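Local structure of putative diflavin flavoprotein A 5 (Nostoc sp. PCC 7120, 4FEK) at residues A[22-27]-A[40-45]; A[172-177]-A[229-234]. The protein probably transfers electrons from NADH to oxygen, reducing it to water, and is represented here by its N-terminal metallo-beta-lactamase-like domain. One frame throughout, in Å; residues are numbered along the deposited sequence. Where two conformers were deposited one is given.

Contact 1 of 2, residues A[22-27]-A[40-45]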
loop_
_atom_site.group_PDB
_atom_site.type_symbol
_atom_site.label_atom_id
_atom_site.label_comp_id
_atom_site.label_asym_id
_atom_site.label_seq_id
_atom_site.Cartn_x
_atom_site.Cartn_y
_atom_site.Cartn_z
ATOM N N ARG A 22 -3.615 10.520 2.517
ATOM C CA ARG A 22 -3.750 10.370 1.060
ATOM C C ARG A 22 -3.080 11.550 0.380
ATOM O O ARG A 22 -3.551 12.687 0.487
ATOM C CB ARG A 22 -5.223 10.340 0.643
ATOM C CG ARG A 22 -6.104 9.389 1.434
ATOM C CD ARG A 22 -7.560 9.620 1.003
ATOM N NE ARG A 22 -7.858 8.936 -0.230
ATOM C CZ ARG A 22 -8.577 9.396 -1.252
ATOM N NH1 ARG A 22 -9.117 10.603 -1.277
ATOM N NH2 ARG A 22 -8.740 8.609 -2.293
ATOM N N ALA A 23 -1.959 11.297 -0.268
ATOM C CA ALA A 23 -1.277 12.324 -1.035
ATOM C C ALA A 23 -2.008 12.378 -2.353
ATOM O O ALA A 23 -2.108 11.361 -3.047
ATOM C CB ALA A 23 0.152 11.929 -1.259
ATOM N N ARG A 24 -2.518 13.551 -2.701
ATOM C CA ARG A 24 -3.427 13.668 -3.837
ATOM C C ARG A 24 -2.821 14.456 -4.978
ATOM O O ARG A 24 -2.115 15.455 -4.759
ATOM C CB ARG A 24 -4.756 14.309 -3.403
ATOM C CG ARG A 24 -5.467 13.550 -2.301
ATOM C CD ARG A 24 -6.891 14.017 -2.146
ATOM N NE ARG A 24 -6.966 15.426 -1.773
ATOM C CZ ARG A 24 -8.086 16.142 -1.774
ATOM N NH1 ARG A 24 -9.240 15.585 -2.117
ATOM N NH2 ARG A 24 -8.048 17.426 -1.438
ATOM N N SER A 25 -3.096 13.996 -6.202
ATOM C CA SER A 25 -2.747 14.754 -7.395
ATOM C C SER A 25 -3.895 14.759 -8.415
ATOM O O SER A 25 -4.410 13.707 -8.802
ATOM C CB SER A 25 -1.471 14.224 -8.043
ATOM O OG SER A 25 -1.113 15.030 -9.170
ATOM N N TRP A 26 -4.304 15.945 -8.841
ATOM C CA TRP A 26 -5.415 16.036 -9.797
ATOM C C TRP A 26 -5.006 15.735 -11.245
ATOM O O TRP A 26 -5.860 15.603 -12.131
ATOM C CB TRP A 26 -6.118 17.392 -9.663
ATOM C CG TRP A 26 -6.663 17.574 -8.269
ATOM C CD1 TRP A 26 -6.017 18.123 -7.192
ATOM C CD2 TRP A 26 -7.947 17.158 -7.796
ATOM N NE1 TRP A 26 -6.827 18.081 -6.082
ATOM C CE2 TRP A 26 -8.019 17.499 -6.427
ATOM C CE3 TRP A 26 -9.042 16.531 -8.395
ATOM C CZ2 TRP A 26 -9.149 17.241 -5.651
ATOM C CZ3 TRP A 26 -10.166 16.278 -7.625
ATOM C CH2 TRP A 26 -10.212 16.637 -6.268
ATOM N N SER A 27 -3.703 15.605 -11.475
ATOM C CA SER A 27 -3.168 15.286 -12.800
ATOM C C SER A 27 -2.266 14.062 -12.704
ATOM O O SER A 27 -1.877 13.655 -11.599
ATOM C CB SER A 27 -2.386 16.480 -13.353
ATOM O OG SER A 27 -1.379 16.871 -12.433
ATOM N N GLY A 40 -6.544 11.960 -12.279
ATOM C CA GLY A 40 -5.608 12.113 -11.180
ATOM C C GLY A 40 -5.404 10.795 -10.472
ATOM O O GLY A 40 -5.692 9.722 -11.026
ATOM N N THR A 41 -4.911 10.870 -9.244
ATOM C CA THR A 41 -4.555 9.685 -8.468
ATOM C C THR A 41 -4.337 10.118 -7.007
ATOM O O THR A 41 -4.224 11.315 -6.718
ATOM C CB THR A 41 -3.235 9.065 -9.021
ATOM O OG1 THR A 41 -2.875 7.914 -8.256
ATOM C CG2 THR A 41 -2.088 10.075 -8.982
ATOM N N THR A 42 -4.343 9.163 -6.088
ATOM C CA THR A 42 -3.799 9.414 -4.759
ATOM C C THR A 42 -2.782 8.330 -4.460
ATOM O O THR A 42 -2.838 7.241 -5.042
ATOM C CB THR A 42 -4.900 9.386 -3.657
ATOM O OG1 THR A 42 -5.263 8.031 -3.334
ATOM C CG2 THR A 42 -6.138 10.153 -4.099
ATOM N N SER A 43 -1.820 8.645 -3.602
ATOM C CA SER A 43 -0.967 7.628 -3.013
ATOM C C SER A 43 -1.232 7.599 -1.512
ATOM O O SER A 43 -1.062 8.614 -0.814
ATOM C CB SER A 43 0.505 7.917 -3.281
ATOM O OG SER A 43 1.307 6.909 -2.686
ATOM N N ASN A 44 -1.676 6.448 -1.028
ATOM C CA ASN A 44 -2.136 6.331 0.351
ATOM C C ASN A 44 -1.102 5.701 1.275
ATOM O O ASN A 44 -0.563 4.644 0.992
ATOM C CB ASN A 44 -3.451 5.549 0.412
ATOM C CG ASN A 44 -4.499 6.088 -0.545
ATOM O OD1 ASN A 44 -4.545 7.286 -0.833
ATOM N ND2 ASN A 44 -5.348 5.189 -1.058
ATOM N N SER A 45 -0.831 6.364 2.394
ATOM C CA SER A 45 0.074 5.822 3.383
ATOM C C SER A 45 -0.737 5.749 4.682
ATOM O O SER A 45 -1.734 6.456 4.844
ATOM C CB SER A 45 1.286 6.759 3.552
ATOM O OG SER A 45 2.249 6.194 4.416
#

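Contact 2 of 2, residues A[172-177]-A[229-234]. With PO4 (phosphate ion), chain E.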
loop_
_atom_site.group_PDB
_atom_site.type_symbol
_atom_site.label_atom_id
_atom_site.label_comp_id
_atom_site.label_asym_id
_atom_site.label_seq_id
_atom_site.Cartn_x
_atom_site.Cartn_y
_atom_site.Cartn_z
ATOM N N THR A 172 -3.191 -3.457 1.278
ATOM C CA THR A 172 -3.050 -4.258 0.064
ATOM C C THR A 172 -2.163 -3.590 -0.972
ATOM O O THR A 172 -1.910 -4.187 -2.037
ATOM C CB THR A 172 -4.416 -4.575 -0.597
ATOM O OG1 THR A 172 -5.039 -3.358 -1.048
ATOM C CG2 THR A 172 -5.334 -5.301 0.358
ATOM N N ASP A 173 -1.712 -2.363 -0.665
ATOM C CA ASP A 173 -0.771 -1.627 -1.530
ATOM C C ASP A 173 -1.308 -1.585 -2.971
ATOM O O ASP A 173 -2.374 -1.023 -3.204
ATOM C CB ASP A 173 0.611 -2.302 -1.480
ATOM C CG ASP A 173 1.713 -1.463 -2.119
ATOM O OD1 ASP A 173 1.474 -0.276 -2.453
ATOM O OD2 ASP A 173 2.833 -2.005 -2.284
ATOM N N LYS A 174 -0.598 -2.204 -3.923
ATOM C CA LYS A 174 -1.032 -2.161 -5.329
ATOM C C LYS A 174 -2.325 -2.911 -5.623
ATOM O O LYS A 174 -2.950 -2.668 -6.653
ATOM C CB LYS A 174 0.069 -2.672 -6.280
ATOM C CG LYS A 174 1.310 -1.800 -6.339
ATOM C CD LYS A 174 1.010 -0.416 -6.921
ATOM C CE LYS A 174 2.272 0.472 -6.898
ATOM N NZ LYS A 174 2.107 1.728 -7.683
ATOM N N ILE A 175 -2.722 -3.855 -4.769
ATOM C CA ILE A 175 -3.921 -4.633 -5.107
ATOM C C ILE A 175 -5.208 -3.858 -4.772
ATOM O O ILE A 175 -5.289 -3.233 -3.711
ATOM C CB ILE A 175 -3.951 -6.020 -4.436
ATOM C CG1 ILE A 175 -2.574 -6.698 -4.471
ATOM C CG2 ILE A 175 -5.031 -6.905 -5.097
ATOM C CD1 ILE A 175 -2.007 -6.906 -5.865
ATOM N N PHE A 176 -6.193 -3.923 -5.676
ATOM C CA PHE A 176 -7.554 -3.360 -5.489
ATOM C C PHE A 176 -7.736 -1.846 -5.608
ATOM O O PHE A 176 -8.797 -1.335 -5.225
ATOM C CB PHE A 176 -8.185 -3.761 -4.138
ATOM C CG PHE A 176 -8.232 -5.217 -3.889
ATOM C CD1 PHE A 176 -9.028 -6.048 -4.667
ATOM C CD2 PHE A 176 -7.503 -5.765 -2.844
ATOM C CE1 PHE A 176 -9.078 -7.396 -4.416
ATOM C CE2 PHE A 176 -7.557 -7.109 -2.584
ATOM C CZ PHE A 176 -8.341 -7.933 -3.371
ATOM N N GLY A 177 -6.734 -1.128 -6.113
ATOM C CA GLY A 177 -6.823 0.327 -6.157
ATOM C C GLY A 177 -7.473 0.921 -7.393
ATOM O O GLY A 177 -8.077 0.209 -8.236
ATOM N N VAL A 229 -6.042 0.329 0.457
ATOM C CA VAL A 229 -5.306 0.234 -0.798
ATOM C C VAL A 229 -4.267 1.350 -0.968
ATOM O O VAL A 229 -4.330 2.355 -0.288
ATOM C CB VAL A 229 -6.271 0.317 -1.973
ATOM C CG1 VAL A 229 -7.359 -0.783 -1.839
ATOM C CG2 VAL A 229 -6.923 1.732 -2.039
ATOM N N GLY A 230 -3.333 1.156 -1.900
ATOM C CA GLY A 230 -2.289 2.109 -2.177
ATOM C C GLY A 230 -2.741 3.295 -3.019
ATOM O O GLY A 230 -2.153 4.366 -2.925
ATOM N N HIS A 231 -3.778 3.118 -3.843
ATOM C CA HIS A 231 -4.199 4.183 -4.750
ATOM C C HIS A 231 -5.700 4.347 -4.766
ATOM O O HIS A 231 -6.431 3.390 -4.972
ATOM C CB HIS A 231 -3.726 3.945 -6.202
ATOM C CG HIS A 231 -2.239 3.890 -6.374
ATOM N ND1 HIS A 231 -1.420 4.989 -6.205
ATOM C CD2 HIS A 231 -1.425 2.869 -6.734
ATOM C CE1 HIS A 231 -0.165 4.639 -6.423
ATOM N NE2 HIS A 231 -0.139 3.353 -6.740
ATOM N N GLY A 232 -6.163 5.586 -4.621
ATOM C CA GLY A 232 -7.588 5.850 -4.725
ATOM C C GLY A 232 -8.332 5.752 -3.405
ATOM O O GLY A 232 -7.742 5.748 -2.341
ATOM N N PRO A 233 -9.656 5.698 -3.479
ATOM C CA PRO A 233 -10.524 5.515 -2.312
ATOM C C PRO A 233 -10.301 4.174 -1.626
ATOM O O PRO A 233 -10.050 3.145 -2.272
ATOM C CB PRO A 233 -11.943 5.588 -2.896
ATOM C CG PRO A 233 -11.777 5.372 -4.363
ATOM C CD PRO A 233 -10.395 5.773 -4.752
ATOM N N LEU A 234 -10.391 4.198 -0.302
ATOM C CA LEU A 234 -10.269 3.005 0.515
ATOM C C LEU A 234 -11.510 2.155 0.274
ATOM O O LEU A 234 -12.620 2.670 0.195
ATOM C CB LEU A 234 -10.107 3.386 1.997
ATOM C CG LEU A 234 -8.724 3.917 2.456
ATOM C CD1 LEU A 234 -8.129 4.975 1.562
ATOM C CD2 LEU A 234 -8.787 4.447 3.874
HETATM P P PO4 E . 5.753 2.950 -7.704
HETATM O O1 PO4 E . 6.664 3.536 -6.619
HETATM O O2 PO4 E . 6.179 3.547 -9.004
HETATM O O3 PO4 E . 5.991 1.466 -7.692
HETATM O O4 PO4 E . 4.330 3.335 -7.379
HETATM O O HOH W 1 -3.852 0.480 -5.061
#

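Contact 1 of 2, residues A[22-27]-A[40-45]
Arg22 runs alongside Asn44 before crossing over Thr42, on one face of an antiparallel strand pair. Its CB lies 3.5 Å from Asn44 OD1, and CG keeps the same amide oxygen company. NE is a little further from it, 3.7 Å from Asn44 OD1. A bend at chi3 (81°) then turns the chain toward Thr42, so that the methyl CG2 sits over one face of the guanidinium, toward its rim, with Arg22 NH2 and Thr42 CG2 3.5 Å apart. At the tip, NH1 bonds to Gln10 and NH2 to the carbonyl of Gly232. Thr42 OG1 donates to Asn44 OD1 at 2.7 Å and Asn44 ND2 is bound to the 229-234 segment, which together help fix the amide's rotation.

Beneath the side chains, Ala23 and Ser43 form a hydrogen-bonded pair, with Ala23 N to Ser43 O at 2.9 Å. Ser25 and Thr41 form the next, and the bond from Ser25 N to Thr41 O (3.0 Å) is the straightest of the four, 171° at the hydrogen. This two-strand ladder belongs to the seven-stranded sheet of the metallo-beta-lactamase fold. Strand 8-15 continues the sheet beyond Arg22 and Arg24, and Arg24 is held by salt bridges to Asp8 and Asp183. The face bearing Ala23, Ser25 and Ser43 packs on Phe63 of helix 61-74.

Contact 2 of 2, residues A[172-177]-A[229-234]
Lys174 reaches His231 through a bend at chi2 (-65°), beyond which its chain is extended, while chi1 of His231 (-61°) sets the imidazole beside the backbone N and in the path of the amine. NZ arrives at the ring edge, only 6° out of its plane, and donates to His231 NE2 at 2.9 Å. The other ring nitrogen, ND1, bonds to Thr42 O, so the ring is held at both nitrogens. Lys174 NZ makes a second bond, of 2.8 Å, to O4 of a phosphate ion probably taken up from the crystallisation liquor; His87, Ser89, Asn91 and Arg92 grip the same anion.

In the alpha-beta/beta-alpha sandwich of the metallo-beta-lactamase fold the metal ligands come from loops at one edge of the two sheets, and Asp173 and His231 probably correspond to the bridging carboxylate and the last histidine of the diiron site in flavodiiron relatives. Here Asp173 OD2 hydrogen-bonds to His87 ND1, and the phosphate bonds to NE2 of that same histidine.

The backbone makes a type II' turn from Thr172 to Ile175, closed by Ile175 N to Thr172 O at 2.9 Å and tightened by Thr172 OG1 donating to Ile175 O at 2.7 Å. Gly230 N donates to Asp173 O at 2.7 Å, a close approach that glycine's lack of a side chain permits. Water 1 also donates to that oxygen and accepts a weak bond from His231 N. Val229 CG1 lies against the 172-177 loop, 3.6 Å from Thr172 OG1 and 3.9 Å from Phe176 CB. The Phe176 ring carries Ile175 CG2 over one face and stacks with Tyr227, and the side chain packs on Leu216 and Ile219 of helix 209-219.

How the contacts relate
Contact 1 precedes contact 2 along the chain, and their centres are 11 Å apart. The first lies in the seven-stranded sheet, between strands 18-25 and 41-49; the second lies where strands 169-173 and 226-229 of the five-stranded sheet run into loops. They touch directly through Asn44, whose N is 2.9 Å from Gly230 O and whose ND2 is 2.8 Å from Gly232 O, both probable hydrogen bonds. The segment 229-234 is therefore tied to strand 41-49 on one side and to the 172-177 turn on the other, joining the two sheets of the domain beside the region where its relatives bind iron.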